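Local coordinates for protein enterochelin esterase (Salmonella enterica subsp. enterica serovar Typhimurium, PDB 3MGA) that probably hydrolyses the ester bonds of ferric enterobactin, the iron-loaded siderophore, so that its iron can be released inside the bacterial cell, at residues S138-G146 against Q211-V219; L152-W163 against L386-M397. One frame throughout, in Å; residues are numbered along the deposited sequence. Where two conformers were deposited one is given.

Contact 1 (S138-G146 against Q211-V219); sequences SQSWRGGRG and QFWAENMPV
At the interface between the N-terminal beta domain and the alpha/beta-hydrolase domain, edge strand 140-142 and the glycines after it meet the end of helix 210-216, with Trp141, Asn216, Phe212 and Met217 carrying the contact. A wider pi-type turn spans 212-216, with Met217 N bonded to Phe212 O (2.9 Å). With CG beside the backbone N (chi1 -54°), the Asn216 amide comes up to the strand. Asn216 ND2 donates to Arg142 O at 3.1 Å, with a nearly straight N-H...O angle of 163°. The acceptor lies in the plane of the Asn216 amide, but ND2 sits well above the carbonyl plane of Arg142. Gly144, at phi 98°, brings its CA close to the same nitrogen (3.4 Å) and to the Phe212 ring. Asn216 CB lies over one face of that ring. Met217, a selenomethionine modelled in two conformers, lies over one face of the Trp141 indole as a Met-aromatic contact, although the fine placement of its methyl and selenium is doubtful. Beside this pair the phenyl ring of Phe212 turns its edge to the glycines, with Gly144 CA and Gly143 O both near its plane and Phe212 CE1 3.4 Å from Gly143 O.

Contact 2 (L152-W163 against L386-M397); sequences LEMPDAPLQPGW and LCWRGGLTQGLM
Trp163 lies flat along the side chain of Arg389, whose CD sits over the centre of the indole while CG forms a CH-pi contact 3.7 Å from the centroid of the five-membered ring. The extended arginine chain runs obliquely across that face, and its guanidinium ends only 9° from parallel to the ring. The indole's NE1 reaches back to the helix through a weak, bent bond to Arg389 O (2.8 Å). Gln160 fixes the head of the arginine: its OE1 receives NE at 2.8 Å and, more weakly, NH1. OE1 lies near the guanidinium plane at its edge, whereas NE stands well above the plane of the Gln160 carbonyl. The other end of the same amide works in the opposite sense, NE2 donating to Leu386 O at 2.9 Å and to a water that in turn donates to Cys387 O. With chi1 at -64°, CG of Gln160 stands beside the backbone N, and the chain beyond it runs extended past Gly390, where CG comes within 4.0 Å of Gly390 CA. Here the loop that follows strand 148-153 is fastened along helix 385-399 of the alpha/beta-hydrolase fold. Glu153 OE1 lies 4.4 Å from Arg389 NH1, well out of the guanidinium plane, so only the charges are near each other. Farther along, Thr393 OG1 lies 2.8 Å from Pro161 O. The proline ring rests beside this hydroxyl, and Pro161 CB meets the selenium of Met397, a selenomethionine, at 4.0 Å.

Contacts 1 and 2 lie side by side on the same domain interface, their centres 15 Å apart. Strands 140-142 and 148-153 are sheet neighbours, so one edge of the beta domain feeds both. The two contacts also touch directly: Trp141 CH2 packs on Leu386 CD1 (3.7 Å), Trp213 CH2 on Arg389 CA (3.7 Å), and Pro218 O on Trp163 CZ3 (3.4 Å). Trp213 also donates its NE1 to Gln288, which adjoins Ser289 of a GxSxG sequence consistent with a nucleophile elbow, placing the shared packing probably close to the active site. Bound diethylene glycol, probably from crystallisation, comes to about 4 Å from the side chain of Trp141 and about 3 Å from that of Arg389 (nearest atoms).

Contact 1 (S138-G146 against Q211-V219)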
loop_
_atom_site.group_PDB
_atom_site.type_symbol
_atom_site.label_atom_id
_atom_site.label_comp_id
_atom_site.label_asym_id
_atom_site.label_seq_id
_atom_site.Cartn_x
_atom_site.Cartn_y
_atom_site.Cartn_z
ATOM N N SER A 138 11.980 11.123 -11.934
ATOM C CA SER A 138 12.870 10.951 -10.776
ATOM C C SER A 138 12.160 10.513 -9.488
ATOM O O SER A 138 12.809 10.265 -8.472
ATOM C CB SER A 138 13.617 12.261 -10.500
ATOM O OG SER A 138 12.704 13.306 -10.196
ATOM N N GLN A 139 10.836 10.438 -9.515
ATOM C CA GLN A 139 10.077 10.031 -8.340
ATOM C C GLN A 139 9.813 8.537 -8.431
ATOM O O GLN A 139 8.689 8.088 -8.677
ATOM C CB GLN A 139 8.806 10.859 -8.229
ATOM C CG GLN A 139 9.124 12.345 -8.088
ATOM C CD GLN A 139 7.899 13.220 -8.056
ATOM O OE1 GLN A 139 6.763 12.739 -8.132
ATOM N NE2 GLN A 139 8.118 14.528 -7.949
ATOM N N SER A 140 10.894 7.784 -8.227
ATOM C CA SER A 140 10.887 6.333 -8.292
ATOM C C SER A 140 11.432 5.706 -7.006
ATOM O O SER A 140 12.064 6.382 -6.187
ATOM C CB SER A 140 11.741 5.893 -9.472
ATOM O OG SER A 140 11.226 6.431 -10.680
ATOM N N TRP A 141 11.159 4.417 -6.828
ATOM C CA TRP A 141 11.621 3.674 -5.664
ATOM C C TRP A 141 11.518 2.174 -5.937
ATOM O O TRP A 141 11.089 1.759 -7.021
ATOM C CB TRP A 141 10.799 4.049 -4.428
ATOM C CG TRP A 141 9.341 3.662 -4.509
ATOM C CD1 TRP A 141 8.756 2.568 -3.955
ATOM C CD2 TRP A 141 8.301 4.371 -5.190
ATOM N NE1 TRP A 141 7.417 2.548 -4.242
ATOM C CE2 TRP A 141 7.112 3.648 -4.999
ATOM C CE3 TRP A 141 8.263 5.544 -5.945
ATOM C CZ2 TRP A 141 5.893 4.059 -5.537
ATOM C CZ3 TRP A 141 7.056 5.955 -6.479
ATOM C CH2 TRP A 141 5.887 5.217 -6.276
ATOM N N ARG A 142 11.948 1.371 -4.968
ATOM C CA ARG A 142 11.878 -0.077 -5.070
ATOM C C ARG A 142 10.482 -0.467 -4.627
ATOM O O ARG A 142 10.098 -0.210 -3.486
ATOM C CB ARG A 142 12.925 -0.736 -4.172
ATOM C CG ARG A 142 14.369 -0.370 -4.503
ATOM C CD ARG A 142 14.711 -0.627 -5.970
ATOM N NE ARG A 142 14.397 -1.992 -6.408
ATOM C CZ ARG A 142 14.623 -2.455 -7.639
ATOM N NH1 ARG A 142 15.182 -1.679 -8.561
ATOM N NH2 ARG A 142 14.300 -3.708 -7.945
ATOM N N GLY A 143 9.725 -1.094 -5.522
ATOM C CA GLY A 143 8.337 -1.450 -5.236
ATOM C C GLY A 143 8.071 -2.478 -4.153
ATOM O O GLY A 143 6.953 -2.556 -3.638
ATOM N N GLY A 144 9.085 -3.272 -3.817
ATOM C CA GLY A 144 8.947 -4.308 -2.797
ATOM C C GLY A 144 8.679 -5.682 -3.386
ATOM O O GLY A 144 9.025 -6.700 -2.782
ATOM N N ARG A 145 8.064 -5.711 -4.567
ATOM C CA ARG A 145 7.740 -6.961 -5.258
ATOM C C ARG A 145 8.903 -7.491 -6.105
ATOM O O ARG A 145 8.798 -8.578 -6.681
ATOM C CB ARG A 145 6.525 -6.754 -6.160
ATOM C CG ARG A 145 5.201 -6.460 -5.447
ATOM C CD ARG A 145 4.591 -7.711 -4.798
ATOM N NE ARG A 145 3.161 -7.520 -4.526
ATOM C CZ ARG A 145 2.318 -8.481 -4.144
ATOM N NH1 ARG A 145 2.739 -9.731 -3.976
ATOM N NH2 ARG A 145 1.036 -8.191 -3.937
ATOM N N GLY A 146 9.990 -6.726 -6.211
ATOM C CA GLY A 146 11.167 -7.161 -6.983
ATOM C C GLY A 146 11.572 -6.307 -8.179
ATOM O O GLY A 146 12.450 -6.698 -8.948
ATOM N N GLN A 211 9.506 -3.726 7.132
ATOM C CA GLN A 211 10.648 -3.667 6.232
ATOM C C GLN A 211 10.416 -2.624 5.124
ATOM O O GLN A 211 11.319 -1.855 4.786
ATOM C CB GLN A 211 10.976 -5.057 5.653
ATOM C CG GLN A 211 9.946 -5.680 4.687
ATOM C CD GLN A 211 8.566 -5.964 5.296
ATOM O OE1 GLN A 211 8.408 -6.042 6.509
ATOM N NE2 GLN A 211 7.562 -6.133 4.429
ATOM N N PHE A 212 9.194 -2.572 4.604
ATOM C CA PHE A 212 8.845 -1.640 3.542
ATOM C C PHE A 212 8.814 -0.207 4.043
ATOM O O PHE A 212 9.411 0.685 3.435
ATOM C CB PHE A 212 7.470 -2.003 2.972
ATOM C CG PHE A 212 7.099 -1.221 1.753
ATOM C CD1 PHE A 212 7.448 -1.682 0.493
ATOM C CD2 PHE A 212 6.402 -0.033 1.861
ATOM C CE1 PHE A 212 7.112 -0.960 -0.633
ATOM C CE2 PHE A 212 6.056 0.688 0.749
ATOM C CZ PHE A 212 6.406 0.230 -0.501
ATOM N N TRP A 213 8.118 0.011 5.158
ATOM C CA TRP A 213 7.994 1.350 5.739
ATOM C C TRP A 213 9.272 1.840 6.401
ATOM O O TRP A 213 9.341 2.989 6.827
ATOM C CB TRP A 213 6.817 1.426 6.722
ATOM C CG TRP A 213 5.527 1.036 6.085
ATOM C CD1 TRP A 213 4.780 -0.074 6.358
ATOM C CD2 TRP A 213 4.867 1.712 5.017
ATOM N NE1 TRP A 213 3.673 -0.108 5.551
ATOM C CE2 TRP A 213 3.707 0.974 4.711
ATOM C CE3 TRP A 213 5.142 2.875 4.288
ATOM C CZ2 TRP A 213 2.809 1.369 3.711
ATOM C CZ3 TRP A 213 4.261 3.269 3.314
ATOM C CH2 TRP A 213 3.103 2.517 3.024
ATOM N N ALA A 214 10.273 0.975 6.499
ATOM C CA ALA A 214 11.566 1.362 7.067
ATOM C C ALA A 214 12.642 1.505 5.985
ATOM O O ALA A 214 13.593 2.251 6.169
ATOM C CB ALA A 214 12.015 0.354 8.129
ATOM N N GLU A 215 12.485 0.815 4.855
ATOM C CA GLU A 215 13.490 0.858 3.784
ATOM C C GLU A 215 12.993 1.354 2.410
ATOM O O GLU A 215 13.529 2.332 1.875
ATOM C CB GLU A 215 14.157 -0.524 3.651
ATOM C CG GLU A 215 14.819 -0.993 4.973
ATOM C CD GLU A 215 15.533 -2.347 4.884
ATOM O OE1 GLU A 215 15.317 -3.101 3.903
ATOM O OE2 GLU A 215 16.306 -2.661 5.823
ATOM N N ASN A 216 11.994 0.689 1.833
ATOM C CA ASN A 216 11.489 1.082 0.503
ATOM C C ASN A 216 10.835 2.461 0.474
ATOM O O ASN A 216 11.031 3.241 -0.454
ATOM C CB ASN A 216 10.482 0.066 -0.028
ATOM C CG ASN A 216 11.021 -1.342 -0.031
ATOM O OD1 ASN A 216 11.481 -1.832 0.990
ATOM N ND2 ASN A 216 10.925 -2.018 -1.169
HETATM N N MSE A 217 10.084 2.768 1.517
HETATM C CA MSE A 217 9.385 4.031 1.589
HETATM C C MSE A 217 9.378 4.459 3.058
HETATM O O MSE A 217 8.365 4.331 3.744
HETATM C CB MSE A 217 7.998 3.796 0.999
HETATM C CG MSE A 217 7.120 4.981 0.821
HETATM SE SE MSE A 217 5.677 4.465 -0.394
HETATM C CE MSE A 217 6.706 4.359 -2.026
ATOM N N PRO A 218 10.537 4.955 3.548
ATOM C CA PRO A 218 10.718 5.363 4.963
ATOM C C PRO A 218 9.661 6.310 5.497
ATOM O O PRO A 218 9.479 7.407 4.979
ATOM C CB PRO A 218 12.115 6.008 4.981
ATOM C CG PRO A 218 12.820 5.413 3.806
ATOM C CD PRO A 218 11.746 5.252 2.755
ATOM N N VAL A 219 8.985 5.868 6.551
ATOM C CA VAL A 219 7.895 6.616 7.161
ATOM C C VAL A 219 8.340 7.668 8.194
ATOM O O VAL A 219 7.552 8.535 8.564
ATOM C CB VAL A 219 6.921 5.618 7.835
ATOM C CG1 VAL A 219 7.556 5.015 9.088
ATOM C CG2 VAL A 219 5.604 6.270 8.171
#

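Contact 2 (L152-W163 against L386-M397)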
loop_
_atom_site.group_PDB
_atom_site.type_symbol
_atom_site.label_atom_id
_atom_site.label_comp_id
_atom_site.label_asym_id
_atom_site.label_seq_id
_atom_site.Cartn_x
_atom_site.Cartn_y
_atom_site.Cartn_z
ATOM N N LEU A 152 2.892 8.632 -10.230
ATOM C CA LEU A 152 2.064 9.496 -11.058
ATOM C C LEU A 152 0.893 9.969 -10.217
ATOM O O LEU A 152 0.247 9.167 -9.534
ATOM C CB LEU A 152 1.553 8.748 -12.292
ATOM C CG LEU A 152 0.728 9.583 -13.280
ATOM C CD1 LEU A 152 1.430 10.884 -13.641
ATOM C CD2 LEU A 152 0.412 8.767 -14.537
ATOM N N GLU A 153 0.622 11.265 -10.265
ATOM C CA GLU A 153 -0.476 11.840 -9.502
ATOM C C GLU A 153 -1.231 12.879 -10.317
ATOM O O GLU A 153 -0.627 13.761 -10.903
ATOM C CB GLU A 153 0.057 12.534 -8.252
ATOM C CG GLU A 153 0.946 11.689 -7.368
ATOM C CD GLU A 153 1.253 12.379 -6.042
ATOM O OE1 GLU A 153 1.861 11.739 -5.165
ATOM O OE2 GLU A 153 0.862 13.552 -5.872
HETATM N N MSE A 154 -2.553 12.771 -10.353
HETATM C CA MSE A 154 -3.361 13.757 -11.061
HETATM C C MSE A 154 -3.469 14.976 -10.140
HETATM O O MSE A 154 -3.264 14.852 -8.935
HETATM C CB MSE A 154 -4.724 13.198 -11.445
HETATM C CG MSE A 154 -4.695 12.159 -12.566
HETATM SE SE MSE A 154 -3.882 12.767 -14.253
HETATM C CE MSE A 154 -2.003 12.343 -13.986
ATOM N N PRO A 155 -3.785 16.154 -10.705
ATOM C CA PRO A 155 -3.812 17.404 -9.946
ATOM C C PRO A 155 -4.691 17.461 -8.709
ATOM O O PRO A 155 -4.420 18.245 -7.820
ATOM C CB PRO A 155 -4.301 18.423 -10.985
ATOM C CG PRO A 155 -3.934 17.824 -12.292
ATOM C CD PRO A 155 -4.160 16.374 -12.111
ATOM N N ASP A 156 -5.733 16.643 -8.650
ATOM C CA ASP A 156 -6.636 16.670 -7.512
ATOM C C ASP A 156 -6.471 15.487 -6.562
ATOM O O ASP A 156 -7.359 15.211 -5.753
ATOM C CB ASP A 156 -8.075 16.804 -8.008
ATOM C CG ASP A 156 -8.336 18.149 -8.675
ATOM O OD1 ASP A 156 -7.828 19.176 -8.172
ATOM O OD2 ASP A 156 -9.076 18.186 -9.683
ATOM N N ALA A 157 -5.332 14.800 -6.652
ATOM C CA ALA A 157 -5.034 13.701 -5.747
ATOM C C ALA A 157 -4.976 14.338 -4.366
ATOM O O ALA A 157 -4.336 15.374 -4.200
ATOM C CB ALA A 157 -3.701 13.062 -6.097
ATOM N N PRO A 158 -5.637 13.738 -3.370
ATOM C CA PRO A 158 -5.645 14.377 -2.039
ATOM C C PRO A 158 -4.261 14.482 -1.410
ATOM O O PRO A 158 -3.385 13.668 -1.694
ATOM C CB PRO A 158 -6.545 13.449 -1.216
ATOM C CG PRO A 158 -6.339 12.106 -1.850
ATOM C CD PRO A 158 -6.214 12.384 -3.331
ATOM N N LEU A 159 -4.059 15.488 -0.570
ATOM C CA LEU A 159 -2.773 15.655 0.087
ATOM C C LEU A 159 -2.454 14.423 0.950
ATOM O O LEU A 159 -3.357 13.805 1.521
ATOM C CB LEU A 159 -2.755 16.922 0.953
ATOM C CG LEU A 159 -2.853 18.287 0.258
ATOM C CD1 LEU A 159 -2.882 19.428 1.308
ATOM C CD2 LEU A 159 -1.705 18.496 -0.731
ATOM N N GLN A 160 -1.171 14.072 1.000
ATOM C CA GLN A 160 -0.662 12.950 1.798
ATOM C C GLN A 160 0.101 13.543 2.976
ATOM O O GLN A 160 1.273 13.846 2.848
ATOM C CB GLN A 160 0.243 12.084 0.946
ATOM C CG GLN A 160 -0.524 11.456 -0.186
ATOM C CD GLN A 160 0.239 10.395 -0.913
ATOM O OE1 GLN A 160 1.383 10.589 -1.322
ATOM N NE2 GLN A 160 -0.410 9.267 -1.124
ATOM N N PRO A 161 -0.570 13.693 4.136
ATOM C CA PRO A 161 0.011 14.339 5.307
ATOM C C PRO A 161 1.386 13.831 5.693
ATOM O O PRO A 161 1.579 12.619 5.822
ATOM C CB PRO A 161 -1.000 14.026 6.429
ATOM C CG PRO A 161 -2.236 13.607 5.751
ATOM C CD PRO A 161 -1.794 12.950 4.493
ATOM N N GLY A 162 2.326 14.767 5.861
ATOM C CA GLY A 162 3.688 14.459 6.264
ATOM C C GLY A 162 4.634 14.202 5.113
ATOM O O GLY A 162 5.801 14.616 5.154
ATOM N N TRP A 163 4.133 13.514 4.086
ATOM C CA TRP A 163 4.929 13.183 2.915
ATOM C C TRP A 163 5.186 14.414 2.046
ATOM O O TRP A 163 6.119 14.417 1.243
ATOM C CB TRP A 163 4.239 12.078 2.095
ATOM C CG TRP A 163 4.000 10.836 2.893
ATOM C CD1 TRP A 163 2.873 10.514 3.596
ATOM C CD2 TRP A 163 4.926 9.771 3.103
ATOM N NE1 TRP A 163 3.039 9.302 4.221
ATOM C CE2 TRP A 163 4.292 8.825 3.933
ATOM C CE3 TRP A 163 6.229 9.517 2.658
ATOM C CZ2 TRP A 163 4.914 7.641 4.327
ATOM C CZ3 TRP A 163 6.853 8.341 3.045
ATOM C CH2 TRP A 163 6.192 7.414 3.874
ATOM N N LEU A 386 1.880 3.593 -2.883
ATOM C CA LEU A 386 1.981 5.034 -3.062
ATOM C C LEU A 386 0.748 5.699 -2.429
ATOM O O LEU A 386 0.852 6.761 -1.824
ATOM C CB LEU A 386 2.081 5.393 -4.534
ATOM C CG LEU A 386 2.209 6.877 -4.876
ATOM C CD1 LEU A 386 3.553 7.387 -4.440
ATOM C CD2 LEU A 386 2.020 7.079 -6.373
ATOM N N CYS A 387 -0.412 5.062 -2.553
ATOM C CA CYS A 387 -1.645 5.583 -1.959
ATOM C C CYS A 387 -1.674 5.276 -0.477
ATOM O O CYS A 387 -2.027 6.142 0.341
ATOM C CB CYS A 387 -2.895 4.968 -2.606
ATOM S SG CYS A 387 -3.063 5.241 -4.378
ATOM N N TRP A 388 -1.307 4.043 -0.119
ATOM C CA TRP A 388 -1.338 3.644 1.288
ATOM C C TRP A 388 -0.483 4.535 2.167
ATOM O O TRP A 388 -0.854 4.804 3.298
ATOM C CB TRP A 388 -0.894 2.192 1.530
ATOM C CG TRP A 388 -1.596 1.123 0.759
ATOM C CD1 TRP A 388 -2.899 1.101 0.388
ATOM C CD2 TRP A 388 -1.058 -0.160 0.406
ATOM N NE1 TRP A 388 -3.191 -0.083 -0.257
ATOM C CE2 TRP A 388 -2.078 -0.878 -0.241
ATOM C CE3 TRP A 388 0.203 -0.758 0.546
ATOM C CZ2 TRP A 388 -1.877 -2.163 -0.758
ATOM C CZ3 TRP A 388 0.400 -2.041 0.026
ATOM C CH2 TRP A 388 -0.632 -2.724 -0.610
ATOM N N ARG A 389 0.657 5.002 1.668
ATOM C CA ARG A 389 1.531 5.828 2.511
ATOM C C ARG A 389 0.775 7.026 3.082
ATOM O O ARG A 389 0.990 7.404 4.231
ATOM C CB ARG A 389 2.777 6.317 1.763
ATOM C CG ARG A 389 2.566 7.552 0.890
ATOM C CD ARG A 389 3.836 7.946 0.201
ATOM N NE ARG A 389 3.709 9.224 -0.491
ATOM C CZ ARG A 389 4.717 9.851 -1.093
ATOM N NH1 ARG A 389 4.512 11.016 -1.690
ATOM N NH2 ARG A 389 5.932 9.320 -1.095
ATOM N N GLY A 390 -0.108 7.616 2.277
ATOM C CA GLY A 390 -0.891 8.776 2.709
ATOM C C GLY A 390 -2.010 8.391 3.651
ATOM O O GLY A 390 -2.330 9.117 4.585
ATOM N N GLY A 391 -2.624 7.244 3.396
ATOM C CA GLY A 391 -3.716 6.771 4.240
ATOM C C GLY A 391 -3.190 6.302 5.577
ATOM O O GLY A 391 -3.921 6.263 6.574
ATOM N N LEU A 392 -1.912 5.946 5.598
ATOM C CA LEU A 392 -1.285 5.476 6.812
ATOM C C LEU A 392 -1.233 6.660 7.790
ATOM O O LEU A 392 -1.655 6.543 8.938
ATOM C CB LEU A 392 0.130 4.959 6.527
ATOM C CG LEU A 392 0.690 3.849 7.426
ATOM C CD1 LEU A 392 2.212 3.728 7.188
ATOM C CD2 LEU A 392 0.410 4.073 8.890
ATOM N N THR A 393 -0.733 7.804 7.324
ATOM C CA THR A 393 -0.617 8.978 8.187
ATOM C C THR A 393 -1.975 9.580 8.510
ATOM O O THR A 393 -2.197 10.035 9.638
ATOM C CB THR A 393 0.321 10.065 7.606
ATOM O OG1 THR A 393 -0.159 10.494 6.325
ATOM C CG2 THR A 393 1.732 9.537 7.481
ATOM N N GLN A 394 -2.883 9.583 7.533
ATOM C CA GLN A 394 -4.231 10.112 7.764
ATOM C C GLN A 394 -4.990 9.222 8.744
ATOM O O GLN A 394 -5.747 9.712 9.582
ATOM C CB GLN A 394 -5.014 10.239 6.461
ATOM C CG GLN A 394 -6.426 10.781 6.652
ATOM C CD GLN A 394 -6.451 12.183 7.233
ATOM O OE1 GLN A 394 -6.074 13.153 6.571
ATOM N NE2 GLN A 394 -6.958 12.304 8.456
ATOM N N GLY A 395 -4.777 7.916 8.631
ATOM C CA GLY A 395 -5.414 6.939 9.495
ATOM C C GLY A 395 -5.016 7.093 10.943
ATOM O O GLY A 395 -5.836 6.928 11.828
ATOM N N LEU A 396 -3.742 7.386 11.184
ATOM C CA LEU A 396 -3.238 7.603 12.548
ATOM C C LEU A 396 -3.885 8.853 13.147
ATOM O O LEU A 396 -4.193 8.893 14.338
ATOM C CB LEU A 396 -1.715 7.733 12.533
ATOM C CG LEU A 396 -0.943 6.451 12.212
ATOM C CD1 LEU A 396 0.480 6.756 11.756
ATOM C CD2 LEU A 396 -0.958 5.481 13.423
HETATM N N MSE A 397 -4.100 9.866 12.314
HETATM C CA MSE A 397 -4.744 11.118 12.759
HETATM C C MSE A 397 -6.201 10.849 13.146
HETATM O O MSE A 397 -6.701 11.398 14.122
HETATM C CB MSE A 397 -4.636 12.202 11.678
HETATM C CG MSE A 397 -3.200 12.653 11.422
HETATM SE SE MSE A 397 -2.954 13.824 9.861
HETATM C CE MSE A 397 -4.120 15.284 10.398
HETATM O O HOH W 1 -3.148 9.143 0.071
#